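Local coordinates for protein type IV pilus biogenesis factor PilY1 (Pseudomonas aeruginosa, PDB 3HX6) that primes type IV pilus assembly and apparently regulates pilus retraction and twitching motility through calcium binding and release, here as its C-terminal beta-propeller domain, at residues 108-113 with 177-182; 202-207 with 262-267; 324-329 with 347-352; 408-413 with 496-501. The protein carries 3 engineered substitutions. All coordinates share one frame; numbering follows the deposited sequence.

Contact 1. Residues 108-113 with 177-182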
loop_
_atom_site.group_PDB
_atom_site.type_symbol
_atom_site.label_atom_id
_atom_site.label_comp_id
_atom_site.label_asym_id
_atom_site.label_seq_id
_atom_site.Cartn_x
_atom_site.Cartn_y
_atom_site.Cartn_z
ATOM N N PHE A 108 5.494 -24.932 12.618
ATOM C CA PHE A 108 6.720 -25.650 12.318
ATOM C C PHE A 108 7.826 -25.325 13.310
ATOM O O PHE A 108 7.775 -24.314 14.013
ATOM C CB PHE A 108 7.153 -25.308 10.884
ATOM C CG PHE A 108 8.464 -25.914 10.470
ATOM C CD1 PHE A 108 9.655 -25.216 10.648
ATOM C CD2 PHE A 108 8.507 -27.177 9.886
ATOM C CE1 PHE A 108 10.873 -25.765 10.248
ATOM C CE2 PHE A 108 9.716 -27.738 9.482
ATOM C CZ PHE A 108 10.903 -27.030 9.663
ATOM N N ALA A 109 8.818 -26.202 13.369
ATOM C CA ALA A 109 9.953 -26.019 14.255
ATOM C C ALA A 109 11.150 -26.719 13.633
ATOM O O ALA A 109 11.066 -27.886 13.244
ATOM C CB ALA A 109 9.653 -26.606 15.625
ATOM N N PHE A 110 12.259 -26.000 13.518
ATOM C CA PHE A 110 13.456 -26.593 12.947
ATOM C C PHE A 110 14.542 -26.709 14.006
ATOM O O PHE A 110 14.680 -25.843 14.869
ATOM C CB PHE A 110 13.958 -25.764 11.759
ATOM C CG PHE A 110 15.184 -26.331 11.111
ATOM C CD1 PHE A 110 16.431 -25.757 11.330
ATOM C CD2 PHE A 110 15.100 -27.470 10.319
ATOM C CE1 PHE A 110 17.579 -26.310 10.768
ATOM C CE2 PHE A 110 16.238 -28.031 9.756
ATOM C CZ PHE A 110 17.481 -27.450 9.980
ATOM N N ILE A 111 15.308 -27.791 13.942
ATOM C CA ILE A 111 16.376 -28.011 14.900
ATOM C C ILE A 111 17.653 -28.443 14.198
ATOM O O ILE A 111 17.756 -29.566 13.708
ATOM C CB ILE A 111 15.977 -29.077 15.947
ATOM C CG1 ILE A 111 14.800 -28.555 16.780
ATOM C CG2 ILE A 111 17.169 -29.409 16.843
ATOM C CD1 ILE A 111 14.232 -29.564 17.751
ATOM N N PRO A 112 18.639 -27.538 14.131
ATOM C CA PRO A 112 19.933 -27.788 13.493
ATOM C C PRO A 112 20.605 -29.061 14.000
ATOM O O PRO A 112 20.474 -29.423 15.169
ATOM C CB PRO A 112 20.729 -26.537 13.847
ATOM C CG PRO A 112 19.676 -25.478 13.852
ATOM C CD PRO A 112 18.553 -26.145 14.606
ATOM N N SER A 113 21.322 -29.735 13.109
ATOM C CA SER A 113 22.023 -30.958 13.464
ATOM C C SER A 113 22.906 -30.696 14.676
ATOM O O SER A 113 23.073 -31.562 15.534
ATOM C CB SER A 113 22.886 -31.434 12.292
ATOM O OG SER A 113 22.100 -31.629 11.127
ATOM N N ILE A 177 7.798 -27.943 4.334
ATOM C CA ILE A 177 9.083 -27.269 4.442
ATOM C C ILE A 177 10.199 -28.294 4.296
ATOM O O ILE A 177 10.160 -29.357 4.920
ATOM C CB ILE A 177 9.206 -26.567 5.806
ATOM C CG1 ILE A 177 8.130 -25.488 5.911
ATOM C CG2 ILE A 177 10.607 -25.982 5.980
ATOM C CD1 ILE A 177 8.100 -24.775 7.238
ATOM N N LYS A 178 11.188 -27.978 3.467
ATOM C CA LYS A 178 12.306 -28.884 3.239
ATOM C C LYS A 178 13.643 -28.272 3.638
ATOM O O LYS A 178 13.805 -27.053 3.644
ATOM C CB LYS A 178 12.371 -29.289 1.762
ATOM C CG LYS A 178 11.121 -29.971 1.241
ATOM C CD LYS A 178 11.322 -30.477 -0.178
ATOM C CE LYS A 178 10.144 -31.323 -0.638
ATOM N NZ LYS A 178 10.341 -31.858 -2.016
ATOM N N LEU A 179 14.597 -29.134 3.972
ATOM C CA LEU A 179 15.935 -28.698 4.344
ATOM C C LEU A 179 16.800 -28.705 3.089
ATOM O O LEU A 179 17.075 -29.769 2.529
ATOM C CB LEU A 179 16.541 -29.645 5.383
ATOM C CG LEU A 179 18.030 -29.429 5.667
ATOM C CD1 LEU A 179 18.260 -28.004 6.153
ATOM C CD2 LEU A 179 18.510 -30.435 6.704
ATOM N N LEU A 180 17.219 -27.522 2.643
ATOM C CA LEU A 180 18.052 -27.420 1.452
ATOM C C LEU A 180 19.493 -27.788 1.772
ATOM O O LEU A 180 20.111 -28.587 1.068
ATOM C CB LEU A 180 17.989 -26.002 0.883
ATOM C CG LEU A 180 16.635 -25.602 0.290
ATOM C CD1 LEU A 180 16.627 -24.117 -0.035
ATOM C CD2 LEU A 180 16.362 -26.438 -0.955
ATOM N N TRP A 181 20.033 -27.195 2.830
ATOM C CA TRP A 181 21.396 -27.489 3.237
ATOM C C TRP A 181 21.774 -26.906 4.592
ATOM O O TRP A 181 21.072 -26.063 5.150
ATOM C CB TRP A 181 22.406 -27.017 2.179
ATOM C CG TRP A 181 22.177 -25.631 1.628
ATOM C CD1 TRP A 181 21.610 -25.316 0.426
ATOM C CD2 TRP A 181 22.531 -24.383 2.242
ATOM N NE1 TRP A 181 21.591 -23.950 0.250
ATOM C CE2 TRP A 181 22.149 -23.354 1.349
ATOM C CE3 TRP A 181 23.133 -24.034 3.457
ATOM C CZ2 TRP A 181 22.348 -21.998 1.637
ATOM C CZ3 TRP A 181 23.332 -22.681 3.742
ATOM C CH2 TRP A 181 22.939 -21.682 2.834
ATOM N N GLU A 182 22.897 -27.389 5.108
ATOM C CA GLU A 182 23.442 -26.953 6.381
ATOM C C GLU A 182 24.937 -26.779 6.187
ATOM O O GLU A 182 25.605 -27.665 5.665
ATOM C CB GLU A 182 23.206 -28.005 7.465
ATOM C CG GLU A 182 21.757 -28.217 7.850
ATOM C CD GLU A 182 21.609 -29.247 8.958
ATOM O OE1 GLU A 182 22.002 -30.416 8.742
ATOM O OE2 GLU A 182 21.107 -28.887 10.047
#

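Contact 2. Residues 202-207 with 262-267. With CA (calcium ion), chain C.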
loop_
_atom_site.group_PDB
_atom_site.type_symbol
_atom_site.label_atom_id
_atom_site.label_comp_id
_atom_site.label_asym_id
_atom_site.label_seq_id
_atom_site.Cartn_x
_atom_site.Cartn_y
_atom_site.Cartn_z
ATOM N N ARG A 202 20.674 -12.856 -7.148
ATOM C CA ARG A 202 21.106 -13.447 -8.400
ATOM C C ARG A 202 22.460 -12.837 -8.721
ATOM O O ARG A 202 22.622 -11.616 -8.669
ATOM C CB ARG A 202 20.110 -13.112 -9.511
ATOM C CG ARG A 202 20.525 -13.615 -10.882
ATOM C CD ARG A 202 20.649 -15.123 -10.914
ATOM N NE ARG A 202 20.275 -15.650 -12.223
ATOM C CZ ARG A 202 20.932 -15.408 -13.350
ATOM N NH1 ARG A 202 22.019 -14.644 -13.345
ATOM N NH2 ARG A 202 20.491 -15.920 -14.490
ATOM N N LEU A 203 23.431 -13.681 -9.048
ATOM C CA LEU A 203 24.763 -13.188 -9.361
ATOM C C LEU A 203 25.139 -13.438 -10.812
ATOM O O LEU A 203 24.459 -14.184 -11.540
ATOM C CB LEU A 203 25.806 -13.832 -8.434
ATOM C CG LEU A 203 25.541 -13.709 -6.928
ATOM C CD1 LEU A 203 26.694 -14.332 -6.146
ATOM C CD2 LEU A 203 25.372 -12.256 -6.552
ATOM N N HIS A 204 26.232 -12.813 -11.225
ATOM C CA HIS A 204 26.705 -12.935 -12.591
ATOM C C HIS A 204 27.249 -14.317 -12.954
ATOM O O HIS A 204 27.700 -14.519 -14.076
ATOM C CB HIS A 204 27.753 -11.850 -12.870
ATOM C CG HIS A 204 27.158 -10.505 -13.153
ATOM N ND1 HIS A 204 26.529 -10.209 -14.343
ATOM C CD2 HIS A 204 27.059 -9.390 -12.388
ATOM C CE1 HIS A 204 26.070 -8.971 -14.301
ATOM N NE2 HIS A 204 26.377 -8.452 -13.124
ATOM N N ASN A 205 27.218 -15.263 -12.016
ATOM C CA ASN A 205 27.694 -16.607 -12.329
ATOM C C ASN A 205 26.497 -17.417 -12.823
ATOM O O ASN A 205 26.558 -18.638 -12.937
ATOM C CB ASN A 205 28.345 -17.266 -11.102
ATOM C CG ASN A 205 27.339 -17.716 -10.071
ATOM O OD1 ASN A 205 26.363 -17.024 -9.799
ATOM N ND2 ASN A 205 27.580 -18.881 -9.480
ATOM N N GLY A 206 25.410 -16.702 -13.114
ATOM C CA GLY A 206 24.192 -17.304 -13.626
ATOM C C GLY A 206 23.247 -17.931 -12.619
ATOM O O GLY A 206 22.187 -18.442 -12.997
ATOM N N LYS A 207 23.594 -17.876 -11.337
ATOM C CA LYS A 207 22.750 -18.505 -10.331
ATOM C C LYS A 207 22.438 -17.637 -9.115
ATOM O O LYS A 207 23.040 -16.576 -8.906
ATOM C CB LYS A 207 23.411 -19.813 -9.876
ATOM C CG LYS A 207 23.902 -20.674 -11.045
ATOM C CD LYS A 207 24.709 -21.874 -10.576
ATOM C CE LYS A 207 23.819 -23.045 -10.199
ATOM N NZ LYS A 207 23.149 -23.597 -11.409
ATOM N N ASP A 262 18.818 -4.553 -13.198
ATOM C CA ASP A 262 18.404 -5.745 -13.929
ATOM C C ASP A 262 18.197 -6.933 -12.994
ATOM O O ASP A 262 17.973 -8.052 -13.448
ATOM C CB ASP A 262 19.421 -6.098 -15.024
ATOM C CG ASP A 262 20.784 -6.489 -14.464
ATOM O OD1 ASP A 262 20.923 -6.567 -13.225
ATOM O OD2 ASP A 262 21.710 -6.731 -15.272
ATOM N N GLY A 263 18.277 -6.693 -11.689
ATOM C CA GLY A 263 18.071 -7.768 -10.735
ATOM C C GLY A 263 19.274 -8.664 -10.492
ATOM O O GLY A 263 19.189 -9.638 -9.744
ATOM N N VAL A 264 20.397 -8.346 -11.124
ATOM C CA VAL A 264 21.609 -9.133 -10.937
ATOM C C VAL A 264 22.611 -8.286 -10.167
ATOM O O VAL A 264 22.984 -7.210 -10.619
ATOM C CB VAL A 264 22.221 -9.531 -12.281
ATOM C CG1 VAL A 264 23.460 -10.388 -12.056
ATOM C CG2 VAL A 264 21.190 -10.275 -13.104
ATOM N N ALA A 265 23.038 -8.774 -9.005
ATOM C CA ALA A 265 23.988 -8.049 -8.164
ATOM C C ALA A 265 25.332 -7.810 -8.849
ATOM O O ALA A 265 25.918 -8.725 -9.431
ATOM C CB ALA A 265 24.196 -8.801 -6.859
ATOM N N ASP A 266 25.826 -6.577 -8.757
ATOM C CA ASP A 266 27.097 -6.218 -9.376
ATOM C C ASP A 266 28.230 -6.031 -8.377
ATOM O O ASP A 266 29.375 -6.379 -8.668
ATOM C CB ASP A 266 26.920 -4.949 -10.198
ATOM C CG ASP A 266 25.796 -5.073 -11.200
ATOM O OD1 ASP A 266 25.839 -6.014 -12.022
ATOM O OD2 ASP A 266 24.875 -4.234 -11.165
ATOM N N TYR A 267 27.906 -5.479 -7.210
ATOM C CA TYR A 267 28.883 -5.255 -6.146
ATOM C C TYR A 267 28.261 -5.651 -4.818
ATOM O O TYR A 267 27.046 -5.784 -4.702
ATOM C CB TYR A 267 29.251 -3.773 -6.018
ATOM C CG TYR A 267 29.849 -3.114 -7.237
ATOM C CD1 TYR A 267 31.159 -3.382 -7.632
ATOM C CD2 TYR A 267 29.115 -2.179 -7.967
ATOM C CE1 TYR A 267 31.726 -2.729 -8.720
ATOM C CE2 TYR A 267 29.671 -1.521 -9.053
ATOM C CZ TYR A 267 30.972 -1.798 -9.424
ATOM O OH TYR A 267 31.511 -1.141 -10.496
HETATM CA CA CA C . 23.236 -5.614 -12.392
HETATM O O HOH W 1 19.197 -10.413 -7.301
HETATM O O HOH W 2 27.195 -11.118 -9.455
HETATM O O HOH W 3 23.920 -6.983 -14.245
#

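Contact 3. Residues 324-329 with 347-352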
loop_
_atom_site.group_PDB
_atom_site.type_symbol
_atom_site.label_atom_id
_atom_site.label_comp_id
_atom_site.label_asym_id
_atom_site.label_seq_id
_atom_site.Cartn_x
_atom_site.Cartn_y
_atom_site.Cartn_z
ATOM N N ALA A 324 40.490 5.096 17.561
ATOM C CA ALA A 324 40.259 3.683 17.849
ATOM C C ALA A 324 39.251 3.094 16.864
ATOM O O ALA A 324 38.235 3.720 16.549
ATOM C CB ALA A 324 39.751 3.519 19.273
ATOM N N ALA A 325 39.545 1.887 16.388
ATOM C CA ALA A 325 38.703 1.179 15.429
ATOM C C ALA A 325 37.274 1.004 15.918
ATOM O O ALA A 325 37.048 0.728 17.087
ATOM C CB ALA A 325 39.311 -0.188 15.129
ATOM N N GLN A 326 36.313 1.151 15.010
ATOM C CA GLN A 326 34.898 0.994 15.338
ATOM C C GLN A 326 34.318 -0.167 14.539
ATOM O O GLN A 326 34.248 -0.105 13.315
ATOM C CB GLN A 326 34.120 2.256 14.980
ATOM C CG GLN A 326 34.448 3.462 15.820
ATOM C CD GLN A 326 33.860 4.718 15.231
ATOM O OE1 GLN A 326 33.198 5.497 15.922
ATOM N NE2 GLN A 326 34.098 4.925 13.940
ATOM N N ALA A 327 33.892 -1.213 15.231
ATOM C CA ALA A 327 33.319 -2.370 14.562
ATOM C C ALA A 327 32.056 -1.988 13.804
ATOM O O ALA A 327 31.310 -1.097 14.220
ATOM C CB ALA A 327 32.994 -3.450 15.586
ATOM N N ILE A 328 31.828 -2.662 12.684
ATOM C CA ILE A 328 30.634 -2.439 11.878
ATOM C C ILE A 328 29.882 -3.758 11.863
ATOM O O ILE A 328 30.434 -4.792 11.466
ATOM C CB ILE A 328 30.977 -2.044 10.437
ATOM C CG1 ILE A 328 31.708 -0.700 10.437
ATOM C CG2 ILE A 328 29.692 -1.987 9.594
ATOM C CD1 ILE A 328 32.388 -0.369 9.134
ATOM N N THR A 329 28.629 -3.711 12.306
ATOM C CA THR A 329 27.774 -4.882 12.383
ATOM C C THR A 329 26.676 -4.841 11.330
ATOM O O THR A 329 26.439 -5.819 10.623
ATOM C CB THR A 329 27.078 -4.967 13.760
ATOM O OG1 THR A 329 28.055 -5.145 14.785
ATOM C CG2 THR A 329 26.100 -6.122 13.789
ATOM N N PHE A 347 26.966 3.687 6.370
ATOM C CA PHE A 347 27.140 2.604 7.330
ATOM C C PHE A 347 27.376 3.160 8.726
ATOM O O PHE A 347 27.940 4.245 8.887
ATOM C CB PHE A 347 28.310 1.696 6.921
ATOM C CG PHE A 347 29.587 2.441 6.640
ATOM C CD1 PHE A 347 29.762 3.115 5.438
ATOM C CD2 PHE A 347 30.612 2.477 7.583
ATOM C CE1 PHE A 347 30.944 3.815 5.175
ATOM C CE2 PHE A 347 31.796 3.175 7.327
ATOM C CZ PHE A 347 31.960 3.843 6.122
ATOM N N GLY A 348 26.923 2.418 9.731
ATOM C CA GLY A 348 27.086 2.846 11.109
ATOM C C GLY A 348 27.886 1.817 11.877
ATOM O O GLY A 348 27.961 0.653 11.475
ATOM N N THR A 349 28.471 2.225 12.997
ATOM C CA THR A 349 29.289 1.300 13.754
ATOM C C THR A 349 28.612 0.809 15.026
ATOM O O THR A 349 27.686 1.439 15.540
ATOM C CB THR A 349 30.650 1.943 14.095
ATOM O OG1 THR A 349 30.448 3.065 14.961
ATOM C CG2 THR A 349 31.333 2.427 12.812
ATOM N N GLY A 350 29.093 -0.325 15.519
ATOM C CA GLY A 350 28.552 -0.920 16.725
ATOM C C GLY A 350 28.719 -2.429 16.693
ATOM O O GLY A 350 28.947 -3.014 15.634
ATOM N N LYS A 351 28.639 -3.059 17.860
ATOM C CA LYS A 351 28.750 -4.508 17.958
ATOM C C LYS A 351 27.980 -4.899 19.208
ATOM O O LYS A 351 28.049 -4.216 20.229
ATOM C CB LYS A 351 30.222 -4.955 18.004
ATOM C CG LYS A 351 30.943 -4.856 19.327
ATOM C CD LYS A 351 32.403 -5.293 19.129
ATOM C CE LYS A 351 33.139 -5.473 20.444
ATOM N NZ LYS A 351 32.658 -6.673 21.182
ATOM N N TYR A 352 27.240 -5.996 19.120
ATOM C CA TYR A 352 26.375 -6.416 20.212
ATOM C C TYR A 352 26.298 -7.931 20.381
ATOM O O TYR A 352 25.460 -8.413 21.142
ATOM C CB TYR A 352 24.973 -5.886 19.890
ATOM C CG TYR A 352 24.023 -5.676 21.043
ATOM C CD1 TYR A 352 22.654 -5.852 20.860
ATOM C CD2 TYR A 352 24.468 -5.217 22.284
ATOM C CE1 TYR A 352 21.748 -5.571 21.871
ATOM C CE2 TYR A 352 23.559 -4.930 23.309
ATOM C CZ TYR A 352 22.200 -5.110 23.087
ATOM O OH TYR A 352 21.275 -4.829 24.067
HETATM O O HOH W 4 27.022 -1.610 12.726
HETATM O O HOH W 5 27.149 -7.293 16.698
#

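Contact 4. Residues 408-413 with 496-501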
loop_
_atom_site.group_PDB
_atom_site.type_symbol
_atom_site.label_atom_id
_atom_site.label_comp_id
_atom_site.label_asym_id
_atom_site.label_seq_id
_atom_site.Cartn_x
_atom_site.Cartn_y
_atom_site.Cartn_z
ATOM N N THR A 408 0.320 14.052 20.667
ATOM C CA THR A 408 1.300 13.027 21.003
ATOM C C THR A 408 2.613 13.568 21.560
ATOM O O THR A 408 3.263 14.407 20.941
ATOM C CB THR A 408 1.620 12.165 19.773
ATOM O OG1 THR A 408 0.397 11.766 19.138
ATOM C CG2 THR A 408 2.398 10.923 20.184
ATOM N N ALA A 409 3.000 13.075 22.730
ATOM C CA ALA A 409 4.246 13.492 23.360
ATOM C C ALA A 409 5.344 12.511 22.956
ATOM O O ALA A 409 5.105 11.309 22.884
ATOM C CB ALA A 409 4.088 13.510 24.875
ATOM N N ARG A 410 6.538 13.028 22.681
ATOM C CA ARG A 410 7.674 12.192 22.287
ATOM C C ARG A 410 8.978 12.853 22.712
ATOM O O ARG A 410 9.022 14.062 22.945
ATOM C CB ARG A 410 7.730 12.014 20.765
ATOM C CG ARG A 410 6.539 11.333 20.119
ATOM C CD ARG A 410 6.748 11.223 18.619
ATOM N NE ARG A 410 5.559 10.739 17.925
ATOM C CZ ARG A 410 5.169 9.469 17.897
ATOM N NH1 ARG A 410 5.883 8.537 18.518
ATOM N NH2 ARG A 410 4.056 9.134 17.257
ATOM N N THR A 411 10.035 12.057 22.822
ATOM C CA THR A 411 11.344 12.605 23.140
ATOM C C THR A 411 12.031 12.558 21.776
ATOM O O THR A 411 12.097 11.506 21.136
ATOM C CB THR A 411 12.120 11.750 24.170
ATOM O OG1 THR A 411 12.449 10.483 23.597
ATOM C CG2 THR A 411 11.279 11.530 25.414
ATOM N N ILE A 412 12.517 13.704 21.326
ATOM C CA ILE A 412 13.141 13.791 20.022
ATOM C C ILE A 412 14.554 14.330 20.067
ATOM O O ILE A 412 15.040 14.793 21.103
ATOM C CB ILE A 412 12.294 14.683 19.086
ATOM C CG1 ILE A 412 12.125 16.083 19.681
ATOM C CG2 ILE A 412 10.903 14.082 18.915
ATOM C CD1 ILE A 412 13.332 16.980 19.571
ATOM N N ARG A 413 15.216 14.255 18.924
ATOM C CA ARG A 413 16.558 14.773 18.793
ATOM C C ARG A 413 16.617 15.563 17.501
ATOM O O ARG A 413 15.931 15.235 16.531
ATOM C CB ARG A 413 17.580 13.638 18.779
ATOM C CG ARG A 413 17.857 13.070 20.157
ATOM C CD ARG A 413 18.879 11.940 20.132
ATOM N NE ARG A 413 19.127 11.433 21.479
ATOM C CZ ARG A 413 19.865 10.363 21.749
ATOM N NH1 ARG A 413 20.427 9.680 20.760
ATOM N NH2 ARG A 413 20.047 9.981 23.006
ATOM N N PHE A 496 9.163 12.451 9.518
ATOM C CA PHE A 496 8.206 11.659 10.272
ATOM C C PHE A 496 6.900 12.347 10.629
ATOM O O PHE A 496 6.870 13.534 10.941
ATOM C CB PHE A 496 8.836 11.188 11.589
ATOM C CG PHE A 496 10.106 10.410 11.420
ATOM C CD1 PHE A 496 10.083 9.116 10.923
ATOM C CD2 PHE A 496 11.328 10.970 11.778
ATOM C CE1 PHE A 496 11.257 8.384 10.783
ATOM C CE2 PHE A 496 12.512 10.250 11.643
ATOM C CZ PHE A 496 12.473 8.950 11.143
ATOM N N ASP A 497 5.815 11.589 10.574
ATOM C CA ASP A 497 4.539 12.125 11.010
ATOM C C ASP A 497 4.538 11.756 12.486
ATOM O O ASP A 497 4.094 10.676 12.863
ATOM C CB ASP A 497 3.352 11.453 10.319
ATOM C CG ASP A 497 2.037 11.760 11.017
ATOM O OD1 ASP A 497 1.886 12.900 11.513
ATOM O OD2 ASP A 497 1.156 10.875 11.075
ATOM N N LEU A 498 5.064 12.645 13.316
ATOM C CA LEU A 498 5.136 12.400 14.751
ATOM C C LEU A 498 3.834 12.732 15.460
ATOM O O LEU A 498 3.633 12.355 16.613
ATOM C CB LEU A 498 6.259 13.240 15.359
ATOM C CG LEU A 498 7.658 13.010 14.790
ATOM C CD1 LEU A 498 8.624 14.022 15.387
ATOM C CD2 LEU A 498 8.104 11.585 15.106
ATOM N N ALA A 499 2.954 13.438 14.760
ATOM C CA ALA A 499 1.685 13.872 15.326
ATOM C C ALA A 499 0.509 12.927 15.103
ATOM O O ALA A 499 -0.631 13.287 15.389
ATOM C CB ALA A 499 1.346 15.248 14.780
ATOM N N ARG A 500 0.777 11.724 14.607
ATOM C CA ARG A 500 -0.286 10.758 14.344
ATOM C C ARG A 500 -1.376 11.376 13.465
ATOM O O ARG A 500 -2.567 11.181 13.713
ATOM C CB ARG A 500 -0.914 10.274 15.657
ATOM C CG ARG A 500 0.001 9.432 16.525
ATOM C CD ARG A 500 -0.735 8.909 17.742
ATOM N NE ARG A 500 0.131 8.088 18.578
ATOM C CZ ARG A 500 -0.229 7.557 19.741
ATOM N NH1 ARG A 500 -1.452 7.757 20.221
ATOM N NH2 ARG A 500 0.638 6.825 20.428
ATOM N N GLN A 501 -0.965 12.116 12.442
ATOM C CA GLN A 501 -1.904 12.766 11.535
ATOM C C GLN A 501 -2.316 11.889 10.356
ATOM O O GLN A 501 -3.372 12.096 9.760
ATOM C CB GLN A 501 -1.297 14.062 10.992
ATOM C CG GLN A 501 -1.097 15.133 12.036
ATOM C CD GLN A 501 -2.396 15.520 12.701
ATOM O OE1 GLN A 501 -3.296 16.058 12.058
ATOM N NE2 GLN A 501 -2.508 15.237 13.994
HETATM O O HOH W 6 -1.336 13.538 17.980
HETATM O O HOH W 7 2.823 9.774 14.967
#

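Contact 1. Residues 108-113 with 177-182
The carboxylate of E182 is gripped twice by S113: OG of S113 donates to OE1 of E182 over 2.7 Å, on the syn lone pair, and the backbone N of S113 donates to OE2 of E182 over 3.2 Å. The second bond is nearly straight, 167° at the hydrogen, and meets OE2 on its syn side, 19° out of the carboxylate plane. S113 opens the helix 113-118, with P112 at its N-cap, so the negative charge lies at a helix N-terminus, which probably stabilises it. E182 also brings OE2 to the edge of the F110 ring, 3.9 Å from CZ of F110. The contact joins the outermost strands of two neighbouring four-stranded antiparallel sheets, blades of the beta-propeller: 108-110 of one and 178-184 of the next. Away from the carboxylate the packing is apolar. CG of F108 stands anti to the backbone N (chi1 176°), which turns one ring face to CD1 of I177; this methyl sits 3.4 Å from CG of F108, offset toward the rim, while CG2 of I177 touches CZ of the same ring. CD1 of L179 meets CZ of F110 at 3.9 Å, the two side chains crossing at about a right angle.

Contact 2. Residues 202-207 with 262-267
Packing is tightest where H204 meets V264 and D266. CG1 of V264, anti to the backbone N (chi1 -178°), lies over the centre of one face of the H204 imidazole, 3.6 Å from the ring centroid and only 5° off its normal, a CH-pi contact. At the ring edge NE2 of H204 donates to OD1 of D266 over 2.7 Å; the bond is almost straight at 170°, with OD1 in the imidazole plane. D298 holds ND1 of H204, so both ring nitrogens are engaged and the rotation of the ring is fixed. OD1 of D266 also binds the calcium ion, at 2.7 Å, making H204 a second-shell residue that positions a first-shell ligand. The loops belong to adjacent beta-propeller blades, and 262-267 closes the calcium-binding loop: OD1 of D262, O of V264, both carboxylate oxygens of D266 and a water join D258 and N260 round the metal. N of V264 donates to OD1 of D262, an Asx turn. Backbone N of A265 donates to O of R202 over 2.9 Å, and CB of A265 packs on CD2 of L203. A water bridges N of H204 and O of A265. The looser side is at R202 and the partly exposed G263, where another water links N of R202 to O of G263 and the R202 guanidinium turns to a salt bridge with E69.

Contact 3. Residues 324-329 with 347-352
N of G350 donates to O of A327 over 2.7 Å, tilted 29° from the carbonyl plane, where the loop 324-329 leaves a blade of the beta-propeller and crosses the end of strand 343-348 of the large mixed sheet; the touching parts run 82° apart. I328 can be followed outward from its backbone. Its CB lies 4.2 Å from O of G348, and the branch CG2 of I328 comes closer to that carbonyl O of G348, 3.7 Å. The other branch, CG1, rests 3.9 Å from CG2 of T349. At the tip CD1 reaches the F347 ring, 3.7 Å from CD2 of F347, approaching obliquely. CG1 stands anti to the carbonyl carbon (chi1 -64°) and CD1 continues extended, which carries CG1 to T349 and CD1 on to F347. T349 wedges its methyl CG2 against CB of Q326, 3.5 Å away. Its OG1 is hydrogen-bonded to Q366 and to the backbone N of T367, and the amide of Q326 turns to Y369 and T367, so both polar ends find partners beyond the two segments. A water accepts from N of T329 and donates to O of G348. OG1 of T329 is modelled 2.5 Å from O of G350, a separation so short that its exact length is doubtful. A second water donates to this OG1 and accepts from N of Y352.

Contact 4. Residues 408-413 with 496-501
The guanidinium of R410 lies with its edge against the carbonyl of L498: NE of R410 donates to O of L498 over 2.8 Å, on a lone pair in the carbonyl plane. The bond is nearly straight, 166° at the hydrogen, and NH2 of R410 adds a weak one to the same oxygen. Extended from CG to NE, R410 also lays its CD 3.8 Å from CD2 of L498. CG2 of T408 lies over one face of the R500 guanidinium and also packs on a face of that of R410, so the methyl touches both arginines. OG1 of T408 touches CD of R500 at 3.4 Å, T408 lying across the R500 chain. NH2 of R410 and NE of R500 stand 4.3 Å apart, like charges; E547 pairs with R410 and, weakly, with R500. NE of R500 is buried without a hydrogen-bond partner in the model, and its ion pair with E79 of the second subunit is long and weak. Farther out, a water joins OG1 of T408 to O of A499, and OD1 of D497 accepts N of Q501. Strand 408-415 pairs with strands 392-405 and 521-524 in the large mixed sheet; L498 packs on F405 and T522, with strand 548-550 beside R410.

In the fold
Contacts 1 to 3 all belong to the beta-propeller domain and follow one another along the chain. Contacts 1 and 2 each tie one four-stranded antiparallel blade to the next, their centres about 27 Å apart. Contact 2 alone holds the calcium ion; the centres of contacts 2 and 3 are about 28 Å apart, on opposite sides of the chain's centre, with nearest atoms about 13 Å apart. Contacts 3 and 4 reach the same ten-stranded mixed sheet, centres about 29 Å apart, one at the end of strand 343-348, the other on strand 408-415. Contact 4, about 41 Å from contact 2 between centres, is the one that also touches the second subunit.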